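Side-chain contacts in computational designed protein based on evolution (Synthetic construct, PDB 6JCC), which has no established function but is a computationally designed, all-helical protein belonging to the caspase recruitment domain family of the death-fold clan: residues L23-I28 and E45-K50; G36-A41 and I60-K65; A73-L78 and A85-L90. One frame throughout, in Å; residues are numbered along the deposited sequence.

Interaction 1 (L23-I28 and E45-K50)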
ATOM      1  N   LEU A  23      -1.160  -3.139  10.839  1.00 12.74           N
ATOM      2  CA  LEU A  23      -0.658  -4.351  10.200  1.00 13.10           C
ATOM      3  C   LEU A  23       0.672  -4.065   9.516  1.00 11.72           C
ATOM      4  O   LEU A  23       0.822  -3.037   8.854  1.00 11.44           O
ATOM      5  CB  LEU A  23      -1.688  -4.818   9.163  1.00 14.69           C
ATOM      6  CG  LEU A  23      -1.426  -6.045   8.287  1.00 15.96           C
ATOM      7  CD1 LEU A  23      -1.364  -7.314   9.119  1.00 17.24           C
ATOM      8  CD2 LEU A  23      -2.511  -6.166   7.227  1.00 16.43           C
ATOM      9  N   ASP A  24       1.632  -4.973   9.668  1.00 10.42           N
ATOM     10  CA  ASP A  24       2.903  -4.882   8.946  1.00  9.51           C
ATOM     11  C   ASP A  24       2.591  -5.001   7.452  1.00  9.88           C
ATOM     12  O   ASP A  24       2.117  -6.043   7.017  1.00  9.78           O
ATOM     13  CB  ASP A  24       3.826  -6.023   9.390  1.00  8.93           C
ATOM     14  CG  ASP A  24       5.159  -6.070   8.637  1.00  7.36           C
ATOM     15  OD1 ASP A  24       5.434  -5.233   7.757  1.00  8.39           O
ATOM     16  OD2 ASP A  24       5.940  -6.986   8.943  1.00  8.15           O
ATOM     17  N   PRO A  25       2.856  -3.942   6.664  1.00 10.43           N
ATOM     18  CA  PRO A  25       2.491  -4.019   5.238  1.00 10.38           C
ATOM     19  C   PRO A  25       3.223  -5.111   4.445  1.00  9.66           C
ATOM     20  O   PRO A  25       2.747  -5.502   3.382  1.00  9.51           O
ATOM     21  CB  PRO A  25       2.836  -2.626   4.703  1.00 11.69           C
ATOM     22  CG  PRO A  25       3.861  -2.105   5.637  1.00 12.81           C
ATOM     23  CD  PRO A  25       3.519  -2.663   6.983  1.00 11.76           C
ATOM     24  N   THR A  26       4.352  -5.601   4.960  1.00  9.32           N
ATOM     25  CA  THR A  26       5.005  -6.804   4.430  1.00  9.25           C
ATOM     26  C   THR A  26       3.995  -7.923   4.167  1.00  8.82           C
ATOM     27  O   THR A  26       4.076  -8.607   3.149  1.00  8.50           O
ATOM     28  CB  THR A  26       6.090  -7.322   5.398  1.00  9.90           C
ATOM     29  OG1 THR A  26       6.964  -6.244   5.755  1.00 10.11           O
ATOM     30  CG2 THR A  26       6.913  -8.445   4.764  1.00 10.64           C
ATOM     31  N   LYS A  27       3.032  -8.076   5.070  1.00  9.12           N
ATOM     32  CA  LYS A  27       2.018  -9.127   4.965  1.00  9.57           C
ATOM     33  C   LYS A  27       1.063  -8.982   3.791  1.00  9.15           C
ATOM     34  O   LYS A  27       0.626  -9.980   3.236  1.00  9.78           O
ATOM     35  CB  LYS A  27       1.223  -9.219   6.264  1.00 10.92           C
ATOM     36  CG  LYS A  27       2.064  -9.749   7.403  1.00 12.73           C
ATOM     37  CD  LYS A  27       1.262  -9.886   8.673  1.00 15.38           C
ATOM     38  CE  LYS A  27       2.105 -10.493   9.778  1.00 18.54           C
ATOM     39  NZ  LYS A  27       2.253 -11.962   9.620  1.00 20.95           N
ATOM     40  N   ILE A  28       0.740  -7.746   3.428  1.00  8.45           N
ATOM     41  CA  ILE A  28      -0.142  -7.495   2.276  1.00  8.78           C
ATOM     42  C   ILE A  28       0.625  -7.295   0.966  1.00  8.43           C
ATOM     43  O   ILE A  28       0.023  -7.302  -0.100  1.00  8.63           O
ATOM     44  CB  ILE A  28      -1.134  -6.332   2.527  1.00  9.99           C
ATOM     45  CG1 ILE A  28      -0.425  -4.975   2.651  1.00 10.73           C
ATOM     46  CG2 ILE A  28      -1.972  -6.626   3.767  1.00 10.13           C
ATOM     47  CD1 ILE A  28      -1.366  -3.792   2.584  1.00 11.58           C
ATOM     48  N   GLU A  45      13.834  -0.447   4.969  1.00 19.61           N
ATOM     49  CA  GLU A  45      14.156   0.978   5.068  1.00 22.36           C
ATOM     50  C   GLU A  45      12.916   1.858   5.062  1.00 22.39           C
ATOM     51  O   GLU A  45      12.868   2.857   5.768  1.00 23.13           O
ATOM     52  CB  GLU A  45      15.082   1.407   3.935  1.00 25.61           C
ATOM     53  CG  GLU A  45      16.474   0.817   4.040  1.00 28.27           C
ATOM     54  CD  GLU A  45      17.415   1.286   2.951  1.00 30.82           C
ATOM     55  OE1 GLU A  45      16.950   1.821   1.925  1.00 30.53           O
ATOM     56  OE2 GLU A  45      18.636   1.106   3.121  1.00 31.36           O
ATOM     57  N   VAL A  46      11.927   1.485   4.254  1.00 21.72           N
ATOM     58  CA  VAL A  46      10.640   2.187   4.211  1.00 22.28           C
ATOM     59  C   VAL A  46       9.912   2.124   5.558  1.00 22.14           C
ATOM     60  O   VAL A  46       9.320   3.112   5.979  1.00 23.64           O
ATOM     61  CB  VAL A  46       9.730   1.643   3.074  1.00 22.71           C
ATOM     62  CG1 VAL A  46       8.293   2.144   3.197  1.00 23.68           C
ATOM     63  CG2 VAL A  46      10.292   2.041   1.718  1.00 22.67           C
ATOM     64  N   LEU A  47       9.962   0.973   6.219  1.00 22.16           N
ATOM     65  CA  LEU A  47       9.197   0.747   7.443  1.00 23.57           C
ATOM     66  C   LEU A  47       9.909   1.087   8.763  1.00 24.83           C
ATOM     67  O   LEU A  47       9.231   1.362   9.752  1.00 26.40           O
ATOM     68  CB  LEU A  47       8.686  -0.693   7.470  1.00 23.51           C
ATOM     69  CG  LEU A  47       7.866  -1.143   6.250  1.00 23.27           C
ATOM     70  CD1 LEU A  47       7.430  -2.581   6.453  1.00 23.59           C
ATOM     71  CD2 LEU A  47       6.663  -0.256   5.953  1.00 22.69           C
ATOM     72  N   ASP A  48      11.240   1.072   8.784  1.00 24.67           N
ATOM     73  CA  ASP A  48      11.999   1.406  10.002  1.00 25.73           C
ATOM     74  C   ASP A  48      12.012   2.893  10.303  1.00 25.29           C
ATOM     75  O   ASP A  48      11.974   3.685   9.402  1.00 24.77           O
ATOM     76  CB  ASP A  48      13.473   1.030   9.847  1.00 27.73           C
ATOM     77  CG  ASP A  48      13.740  -0.462   9.926  1.00 29.49           C
ATOM     78  OD1 ASP A  48      12.855  -1.247  10.324  1.00 30.57           O
ATOM     79  OD2 ASP A  48      14.877  -0.850   9.582  1.00 30.49           O
ATOM     80  N   LEU A  49      12.149   3.246  11.576  1.00 25.97           N
ATOM     81  CA  LEU A  49      12.448   4.623  12.029  1.00 27.73           C
ATOM     82  C   LEU A  49      11.493   5.735  11.627  1.00 28.69           C
ATOM     83  O   LEU A  49      11.922   6.863  11.342  1.00 29.42           O
ATOM     84  CB  LEU A  49      13.860   5.034  11.599  1.00 28.77           C
ATOM     85  CG  LEU A  49      14.969   4.020  11.807  1.00 29.20           C
ATOM     86  CD1 LEU A  49      16.283   4.657  11.387  1.00 28.85           C
ATOM     87  CD2 LEU A  49      14.999   3.541  13.251  1.00 30.12           C
ATOM     88  N   LYS A  50      10.203   5.449  11.634  1.00 27.50           N
ATOM     89  CA  LYS A  50       9.240   6.481  11.322  1.00 30.53           C
ATOM     90  C   LYS A  50       7.833   6.184  11.794  1.00 24.78           C
ATOM     91  O   LYS A  50       7.495   5.066  12.175  1.00 20.27           O
ATOM     92  CB  LYS A  50       9.236   6.779   9.816  1.00 32.78           C
ATOM     93  CG  LYS A  50       9.495   5.595   8.902  1.00 34.71           C
ATOM     94  CD  LYS A  50      10.823   5.700   8.181  1.00 36.43           C
ATOM     95  CE  LYS A  50      10.654   5.965   6.707  1.00 38.57           C
ATOM     96  NZ  LYS A  50      11.974   6.322   6.148  1.00 40.51           N
TER

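Interaction 2 (G36-A41 and I60-K65)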
ATOM      1  N   GLY A  36       9.365  -8.878  -7.333  1.00 10.52           N
ATOM      2  CA  GLY A  36      10.472  -7.926  -7.368  1.00 10.90           C
ATOM      3  C   GLY A  36      10.114  -6.450  -7.356  1.00 11.18           C
ATOM      4  O   GLY A  36      10.865  -5.641  -7.895  1.00 12.02           O
ATOM      5  N   LEU A  37       8.987  -6.084  -6.742  1.00 11.98           N
ATOM      6  CA  LEU A  37       8.578  -4.670  -6.656  1.00 13.02           C
ATOM      7  C   LEU A  37       9.671  -3.838  -5.984  1.00 13.13           C
ATOM      8  O   LEU A  37      10.033  -2.762  -6.454  1.00 13.52           O
ATOM      9  CB  LEU A  37       7.267  -4.526  -5.873  1.00 14.24           C
ATOM     10  CG  LEU A  37       6.659  -3.118  -5.775  1.00 15.73           C
ATOM     11  CD1 LEU A  37       6.151  -2.663  -7.133  1.00 16.75           C
ATOM     12  CD2 LEU A  37       5.539  -3.079  -4.745  1.00 16.41           C
ATOM     13  N   LEU A  38      10.180  -4.368  -4.880  1.00 13.14           N
ATOM     14  CA  LEU A  38      11.308  -3.781  -4.163  1.00 13.75           C
ATOM     15  C   LEU A  38      11.998  -4.892  -3.390  1.00 14.25           C
ATOM     16  O   LEU A  38      11.402  -5.945  -3.155  1.00 14.39           O
ATOM     17  CB  LEU A  38      10.844  -2.653  -3.228  1.00 14.23           C
ATOM     18  CG  LEU A  38      10.066  -2.963  -1.940  1.00 14.43           C
ATOM     19  CD1 LEU A  38       9.938  -1.701  -1.101  1.00 14.53           C
ATOM     20  CD2 LEU A  38       8.689  -3.549  -2.214  1.00 13.96           C
ATOM     21  N   THR A  39      13.244  -4.666  -2.996  1.00 14.37           N
ATOM     22  CA  THR A  39      13.977  -5.677  -2.245  1.00 14.82           C
ATOM     23  C   THR A  39      13.515  -5.698  -0.796  1.00 14.76           C
ATOM     24  O   THR A  39      12.948  -4.724  -0.309  1.00 13.92           O
ATOM     25  CB  THR A  39      15.503  -5.445  -2.252  1.00 14.59           C
ATOM     26  OG1 THR A  39      15.820  -4.236  -1.560  1.00 13.96           O
ATOM     27  CG2 THR A  39      16.032  -5.362  -3.662  1.00 15.06           C
ATOM     28  N   PRO A  40      13.756  -6.815  -0.099  1.00 15.99           N
ATOM     29  CA  PRO A  40      13.541  -6.887   1.341  1.00 16.57           C
ATOM     30  C   PRO A  40      14.190  -5.749   2.127  1.00 15.67           C
ATOM     31  O   PRO A  40      13.548  -5.157   2.994  1.00 15.96           O
ATOM     32  CB  PRO A  40      14.181  -8.221   1.704  1.00 16.86           C
ATOM     33  CG  PRO A  40      13.891  -9.060   0.518  1.00 17.56           C
ATOM     34  CD  PRO A  40      14.043  -8.150  -0.662  1.00 16.98           C
ATOM     35  N   ALA A  41      15.445  -5.443   1.808  1.00 15.19           N
ATOM     36  CA  ALA A  41      16.169  -4.350   2.459  1.00 15.21           C
ATOM     37  C   ALA A  41      15.520  -2.991   2.195  1.00 14.13           C
ATOM     38  O   ALA A  41      15.417  -2.172   3.105  1.00 14.80           O
ATOM     39  CB  ALA A  41      17.625  -4.337   2.021  1.00 15.48           C
ATOM     40  N   ILE A  60       4.128   4.914  -0.919  1.00  8.76           N
ATOM     41  CA  ILE A  60       3.270   5.284  -2.057  1.00  8.78           C
ATOM     42  C   ILE A  60       3.967   5.114  -3.418  1.00  8.18           C
ATOM     43  O   ILE A  60       3.323   4.744  -4.396  1.00  8.51           O
ATOM     44  CB  ILE A  60       2.681   6.717  -1.903  1.00  9.20           C
ATOM     45  CG1 ILE A  60       1.535   6.942  -2.899  1.00  9.93           C
ATOM     46  CG2 ILE A  60       3.759   7.786  -2.048  1.00  9.27           C
ATOM     47  CD1 ILE A  60       0.752   8.216  -2.663  1.00 10.65           C
ATOM     48  N   ASP A  61       5.274   5.376  -3.475  1.00  7.98           N
ATOM     49  CA  ASP A  61       6.050   5.209  -4.716  1.00  7.70           C
ATOM     50  C   ASP A  61       5.961   3.791  -5.260  1.00  7.52           C
ATOM     51  O   ASP A  61       5.850   3.589  -6.466  1.00  8.34           O
ATOM     52  CB  ASP A  61       7.526   5.561  -4.496  1.00  8.15           C
ATOM     53  CG  ASP A  61       7.756   7.044  -4.313  1.00  8.78           C
ATOM     54  OD1 ASP A  61       6.883   7.850  -4.693  1.00  8.71           O
ATOM     55  OD2 ASP A  61       8.833   7.409  -3.807  1.00  8.95           O
ATOM     56  N   PHE A  62       6.005   2.816  -4.362  1.00  7.17           N
ATOM     57  CA  PHE A  62       5.933   1.411  -4.749  1.00  7.22           C
ATOM     58  C   PHE A  62       4.501   0.981  -5.045  1.00  7.44           C
ATOM     59  O   PHE A  62       4.265   0.216  -5.983  1.00  7.83           O
ATOM     60  CB  PHE A  62       6.586   0.548  -3.673  1.00  7.79           C
ATOM     61  CG  PHE A  62       8.026   0.896  -3.449  1.00  8.94           C
ATOM     62  CD1 PHE A  62       8.996   0.462  -4.343  1.00  9.94           C
ATOM     63  CD2 PHE A  62       8.409   1.700  -2.380  1.00  9.86           C
ATOM     64  CE1 PHE A  62      10.330   0.795  -4.162  1.00 10.97           C
ATOM     65  CE2 PHE A  62       9.743   2.037  -2.192  1.00 11.12           C
ATOM     66  CZ  PHE A  62      10.704   1.585  -3.085  1.00 11.54           C
ATOM     67  N   ILE A  63       3.551   1.507  -4.275  1.00  7.70           N
ATOM     68  CA  ILE A  63       2.123   1.260  -4.508  1.00  8.21           C
ATOM     69  C   ILE A  63       1.715   1.690  -5.922  1.00  8.18           C
ATOM     70  O   ILE A  63       0.976   0.978  -6.600  1.00  8.39           O
ATOM     71  CB  ILE A  63       1.242   1.974  -3.446  1.00  8.93           C
ATOM     72  CG1 ILE A  63       1.509   1.430  -2.028  1.00  8.84           C
ATOM     73  CG2 ILE A  63      -0.242   1.870  -3.773  1.00  9.85           C
ATOM     74  CD1 ILE A  63       1.231  -0.045  -1.815  1.00  8.75           C
ATOM     75  N   LEU A  64       2.214   2.839  -6.374  1.00  8.39           N
ATOM     76  CA  LEU A  64       1.864   3.341  -7.706  1.00  8.94           C
ATOM     77  C   LEU A  64       2.531   2.589  -8.867  1.00  9.39           C
ATOM     78  O   LEU A  64       2.128   2.772 -10.015  1.00 10.19           O
ATOM     79  CB  LEU A  64       2.121   4.850  -7.802  1.00 10.09           C
ATOM     80  CG  LEU A  64       1.245   5.705  -6.877  1.00 11.82           C
ATOM     81  CD1 LEU A  64       1.679   7.160  -6.961  1.00 13.16           C
ATOM     82  CD2 LEU A  64      -0.241   5.579  -7.186  1.00 12.70           C
ATOM     83  N   LYS A  65       3.521   1.741  -8.572  1.00  9.04           N
ATOM     84  CA  LYS A  65       4.135   0.861  -9.573  1.00  9.86           C
ATOM     85  C   LYS A  65       3.493  -0.530  -9.657  1.00  8.95           C
ATOM     86  O   LYS A  65       3.922  -1.350 -10.471  1.00  9.30           O
ATOM     87  CB  LYS A  65       5.640   0.727  -9.305  1.00 12.20           C
ATOM     88  CG  LYS A  65       6.388   2.043  -9.447  1.00 15.52           C
ATOM     89  CD  LYS A  65       7.889   1.856  -9.602  1.00 20.45           C
ATOM     90  CE  LYS A  65       8.537   1.317  -8.339  1.00 25.77           C
ATOM     91  NZ  LYS A  65      10.022   1.419  -8.415  1.00 30.94           N
TER

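Interaction 3 (A73-L78 and A85-L90)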
ATOM      1  N   ALA A  73      -4.071  -8.312  -5.551  1.00  8.86           N
ATOM      2  CA  ALA A  73      -3.476  -9.181  -4.523  1.00  8.69           C
ATOM      3  C   ALA A  73      -3.352  -8.465  -3.181  1.00  8.77           C
ATOM      4  O   ALA A  73      -3.619  -9.033  -2.125  1.00  9.05           O
ATOM      5  CB  ALA A  73      -2.111  -9.676  -4.973  1.00  8.73           C
ATOM      6  N   LEU A  74      -2.954  -7.205  -3.242  1.00  8.90           N
ATOM      7  CA  LEU A  74      -2.839  -6.377  -2.056  1.00  9.84           C
ATOM      8  C   LEU A  74      -4.204  -6.196  -1.372  1.00  9.72           C
ATOM      9  O   LEU A  74      -4.328  -6.348  -0.156  1.00  9.93           O
ATOM     10  CB  LEU A  74      -2.240  -5.037  -2.466  1.00 11.94           C
ATOM     11  CG  LEU A  74      -1.647  -4.150  -1.391  1.00 14.30           C
ATOM     12  CD1 LEU A  74      -0.571  -3.257  -1.966  1.00 15.32           C
ATOM     13  CD2 LEU A  74      -2.752  -3.290  -0.860  1.00 15.18           C
ATOM     14  N   ILE A  75      -5.218  -5.883  -2.172  1.00  9.81           N
ATOM     15  CA  ILE A  75      -6.591  -5.713  -1.677  1.00 10.26           C
ATOM     16  C   ILE A  75      -7.104  -7.025  -1.073  1.00  9.93           C
ATOM     17  O   ILE A  75      -7.648  -7.031   0.036  1.00 10.07           O
ATOM     18  CB  ILE A  75      -7.532  -5.203  -2.799  1.00 11.47           C
ATOM     19  CG1 ILE A  75      -7.142  -3.777  -3.212  1.00 13.11           C
ATOM     20  CG2 ILE A  75      -8.994  -5.205  -2.361  1.00 11.70           C
ATOM     21  CD1 ILE A  75      -7.575  -3.400  -4.612  1.00 14.74           C
ATOM     22  N   ASP A  76      -6.918  -8.128  -1.797  1.00 10.08           N
ATOM     23  CA  ASP A  76      -7.295  -9.461  -1.298  1.00 10.34           C
ATOM     24  C   ASP A  76      -6.581  -9.803   0.011  1.00  9.69           C
ATOM     25  O   ASP A  76      -7.181 -10.376   0.919  1.00  9.74           O
ATOM     26  CB  ASP A  76      -6.984 -10.548  -2.339  1.00 11.99           C
ATOM     27  CG  ASP A  76      -7.877 -10.477  -3.572  1.00 12.51           C
ATOM     28  OD1 ASP A  76      -8.851  -9.704  -3.593  1.00 14.11           O
ATOM     29  OD2 ASP A  76      -7.594 -11.212  -4.533  1.00 12.46           O
ATOM     30  N   ALA A  77      -5.304  -9.445   0.103  1.00  9.08           N
ATOM     31  CA  ALA A  77      -4.514  -9.714   1.304  1.00  9.01           C
ATOM     32  C   ALA A  77      -5.022  -8.943   2.523  1.00  8.81           C
ATOM     33  O   ALA A  77      -5.061  -9.494   3.624  1.00  8.78           O
ATOM     34  CB  ALA A  77      -3.050  -9.403   1.055  1.00  9.07           C
ATOM     35  N   LEU A  78      -5.403  -7.679   2.327  1.00  8.87           N
ATOM     36  CA  LEU A  78      -6.039  -6.896   3.398  1.00  9.53           C
ATOM     37  C   LEU A  78      -7.296  -7.587   3.916  1.00  9.62           C
ATOM     38  O   LEU A  78      -7.494  -7.693   5.127  1.00  9.83           O
ATOM     39  CB  LEU A  78      -6.390  -5.480   2.931  1.00 10.62           C
ATOM     40  CG  LEU A  78      -5.245  -4.473   2.987  1.00 11.78           C
ATOM     41  CD1 LEU A  78      -5.563  -3.268   2.116  1.00 12.49           C
ATOM     42  CD2 LEU A  78      -4.963  -4.039   4.421  1.00 12.01           C
ATOM     43  N   ALA A  85     -12.905  -2.935   5.453  1.00  9.94           N
ATOM     44  CA  ALA A  85     -13.085  -1.491   5.251  1.00 10.29           C
ATOM     45  C   ALA A  85     -11.846  -0.828   4.650  1.00 10.59           C
ATOM     46  O   ALA A  85     -11.964  -0.026   3.721  1.00 11.21           O
ATOM     47  CB  ALA A  85     -13.472  -0.811   6.557  1.00 10.89           C
ATOM     48  N   LEU A  86     -10.665  -1.163   5.164  1.00 11.08           N
ATOM     49  CA  LEU A  86      -9.418  -0.640   4.591  1.00 11.56           C
ATOM     50  C   LEU A  86      -9.173  -1.137   3.166  1.00 10.80           C
ATOM     51  O   LEU A  86      -8.668  -0.386   2.333  1.00 11.08           O
ATOM     52  CB  LEU A  86      -8.215  -0.972   5.475  1.00 12.84           C
ATOM     53  CG  LEU A  86      -8.201  -0.311   6.853  1.00 14.99           C
ATOM     54  CD1 LEU A  86      -7.005  -0.804   7.649  1.00 15.37           C
ATOM     55  CD2 LEU A  86      -8.177   1.203   6.758  1.00 16.39           C
ATOM     56  N   ALA A  87      -9.538  -2.389   2.889  1.00 10.32           N
ATOM     57  CA  ALA A  87      -9.463  -2.929   1.527  1.00 10.45           C
ATOM     58  C   ALA A  87     -10.364  -2.151   0.560  1.00 10.96           C
ATOM     59  O   ALA A  87      -9.949  -1.816  -0.557  1.00 11.72           O
ATOM     60  CB  ALA A  87      -9.817  -4.407   1.516  1.00 10.41           C
ATOM     61  N   ASP A  88     -11.581  -1.847   1.010  1.00 11.26           N
ATOM     62  CA  ASP A  88     -12.528  -1.069   0.206  1.00 11.49           C
ATOM     63  C   ASP A  88     -12.056   0.359  -0.021  1.00 12.29           C
ATOM     64  O   ASP A  88     -12.168   0.871  -1.131  1.00 13.11           O
ATOM     65  CB  ASP A  88     -13.911  -1.039   0.860  1.00 12.32           C
ATOM     66  CG  ASP A  88     -14.591  -2.388   0.860  1.00 13.30           C
ATOM     67  OD1 ASP A  88     -14.281  -3.239   0.008  1.00 14.30           O
ATOM     68  OD2 ASP A  88     -15.458  -2.587   1.722  1.00 15.18           O
ATOM     69  N   LYS A  89     -11.554   0.997   1.031  1.00 13.17           N
ATOM     70  CA  LYS A  89     -11.024   2.363   0.935  1.00 14.57           C
ATOM     71  C   LYS A  89      -9.799   2.428   0.028  1.00 14.05           C
ATOM     72  O   LYS A  89      -9.675   3.346  -0.782  1.00 14.90           O
ATOM     73  CB  LYS A  89     -10.673   2.921   2.316  1.00 17.73           C
ATOM     74  CG  LYS A  89     -11.883   3.290   3.155  1.00 21.95           C
ATOM     75  CD  LYS A  89     -11.488   3.597   4.590  1.00 27.63           C
ATOM     76  CE  LYS A  89     -12.670   4.086   5.414  1.00 33.31           C
ATOM     77  NZ  LYS A  89     -13.782   3.097   5.494  1.00 36.53           N
ATOM     78  N   LEU A  90      -8.902   1.456   0.162  1.00 13.54           N
ATOM     79  CA  LEU A  90      -7.704   1.420  -0.671  1.00 13.43           C
ATOM     80  C   LEU A  90      -8.041   1.236  -2.149  1.00 14.16           C
ATOM     81  O   LEU A  90      -7.509   1.952  -2.995  1.00 14.08           O
ATOM     82  CB  LEU A  90      -6.747   0.323  -0.216  1.00 13.41           C
ATOM     83  CG  LEU A  90      -5.396   0.294  -0.931  1.00 14.02           C
ATOM     84  CD1 LEU A  90      -4.611   1.588  -0.770  1.00 14.19           C
ATOM     85  CD2 LEU A  90      -4.601  -0.858  -0.378  1.00 14.52           C
TER

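Interaction 1 (L23-I28 and E45-K50)
The carboxylate of D24 meets L47 through OD1, with L47 CD1 3.6 Å from D24 OD1 and tilted to one side of the carboxylate plane. The other side of that plane is taken by T26. Its hydroxyl OG1 donates to D24 OD1 over 2.7 Å, on the syn side but 29° out of the plane, and T26 N comes from well above the same face, 3.0 Å from D24 OD1. Two donors from one residue thus grip a single oxygen and should limit the turning of the carboxylate. D24 CG stands anti to the backbone N (chi1 177°), which carries OD1 forward over the turn to T26.

Beside this polar pair sits the saturated ring of P25, whose corner CG reaches toward the isopropyl end of L47. P25 CG lies 3.4 Å from L47 CD2, tighter than usual van der Waals contact, and 3.7 Å from L47 CD1, so the two methyls straddle it. L47 holds CG anti to its carbonyl carbon (chi1 -55°), and its extended chain then brings both methyls to the loop. L47 CD1 also passes T26 OG1 at 3.8 Å, giving the hydroxyl an apolar neighbour besides its acceptor. Replacing L47 with an alanine would probably open a gap beside the P25 ring and strip apolar cover from the D24 and T26 bonds.

Behind the contact P25 rests on I20 of helix 6-22, while L47 also touches Q55 of helix 52-63. No hydrogen bond joins the two segments; leucine from the last turn of helix 40-47 simply leans on the loop between helix 6-22 and helix 30-34. The local motif in that loop is an Asx turn, D24 accepting from the backbone N of T26, within the helical bundle of a caspase recruitment domain.

Interaction 2 (G36-A41 and I60-K65)
L38 lays its CD1 methyl squarely over one face of the F62 ring, 3.7 Å from the centroid and 2° off the normal, a textbook CH-pi contact. Its CB touches the same ring nearer the rim, L38 CB lying 3.6 Å from F62 CE1. The first torsion of L38 sets CG between the backbone N and the carbonyl carbon (chi1 72°), turning CD1 in over the ring while CB stays against it.

L37 works on the stem of F62 instead: L37 CD1 is 3.6 Å from F62 O, and L37 CD2 is 3.9 Å from F62 CB. The aliphatic root of K65 adds a looser touch, K65 CB standing 4.1 Å from L37 CD1.

Farther out, V46 packs on F62, L33 and L43 on L38, and P32 and L66 on L37, so the contact is backed by helix 30-34, helix 40-47 and the loop after helix 52-63. The connection bearing both leucines is fixed at each end: G36, with positive phi, is the C-prime residue of a Schellman motif closing helix 30-34, and T39 is the N-cap of helix 40-47. The packing of this connection on helix 52-63 is consistent with the death-fold helical bundle of a caspase recruitment domain.

Interaction 3 (A73-L78 and A85-L90)
L78 and L90 start from different first torsions and meet between their helices. L90 puts CG anti to its backbone N (chi1 -174°), swinging CD2 across to the facing helix, whereas L78 has CG beside the backbone N (chi1 -83°) and sends CD1 the other way. The two side chains cross at about a right angle, and L78 CD1 comes to 3.6 Å from L90 CD2. L74, also with CG anti to its backbone N, approaches the same methyl of L90 from the preceding turn; the modelled spacing there is too short to be trusted, and only the neighbourhood of the two leucines can be taken from it.

On the other flank A87 presents just a methyl, and the helices draw in close. A87 CB lies 3.7 Å from I75 O and 3.9 Å from L78 CB, so it rests on backbone and side chain together. I75 adds its CG2 branch, 4.0 Å from A87 CB, and L78 CD1 passes 4.2 Å from L86 O. The CA atoms of I75 and A87 are 5.1 Å apart, and the segment axes approach to 8.6 Å, running nearly antiparallel at 159°.

Helix 6-22 covers the inner side: I19 touches L78, and L12 touches L90. I28 from the loop before helix 30-34 leans on L74. At the outer side D88 forms a salt bridge with R79, tying the helices by charge next to their apolar seam.

All six touching residues are buried and no hydrogen bond crosses between the segments. Cohesion here therefore rests on dispersion and on exclusion of water. Alanine at position 87 lets the backbones come near, the leucines fill the wider side, and ionic pairing is kept to the margin.

How the interactions relate
Interactions 1 and 2 share helix 40-47 and have centres about 11 Å apart; V46, next to L47, bridges them by setting CG2 3.9 Å from F62 CE2. Their segments alternate along the chain. Interaction 3 follows both in sequence, its centre about 16 Å from that of interaction 1 and about 17 Å from that of interaction 2, across the centre of the chain from the latter. Two isoleucines link it inward: I28 CA is 3.7 Å from A77 CB, and I63 CD1 is 3.7 Å from L74 CD1. Apolar residues of the segments of interactions 1 and 2 thus reach helix 68-80.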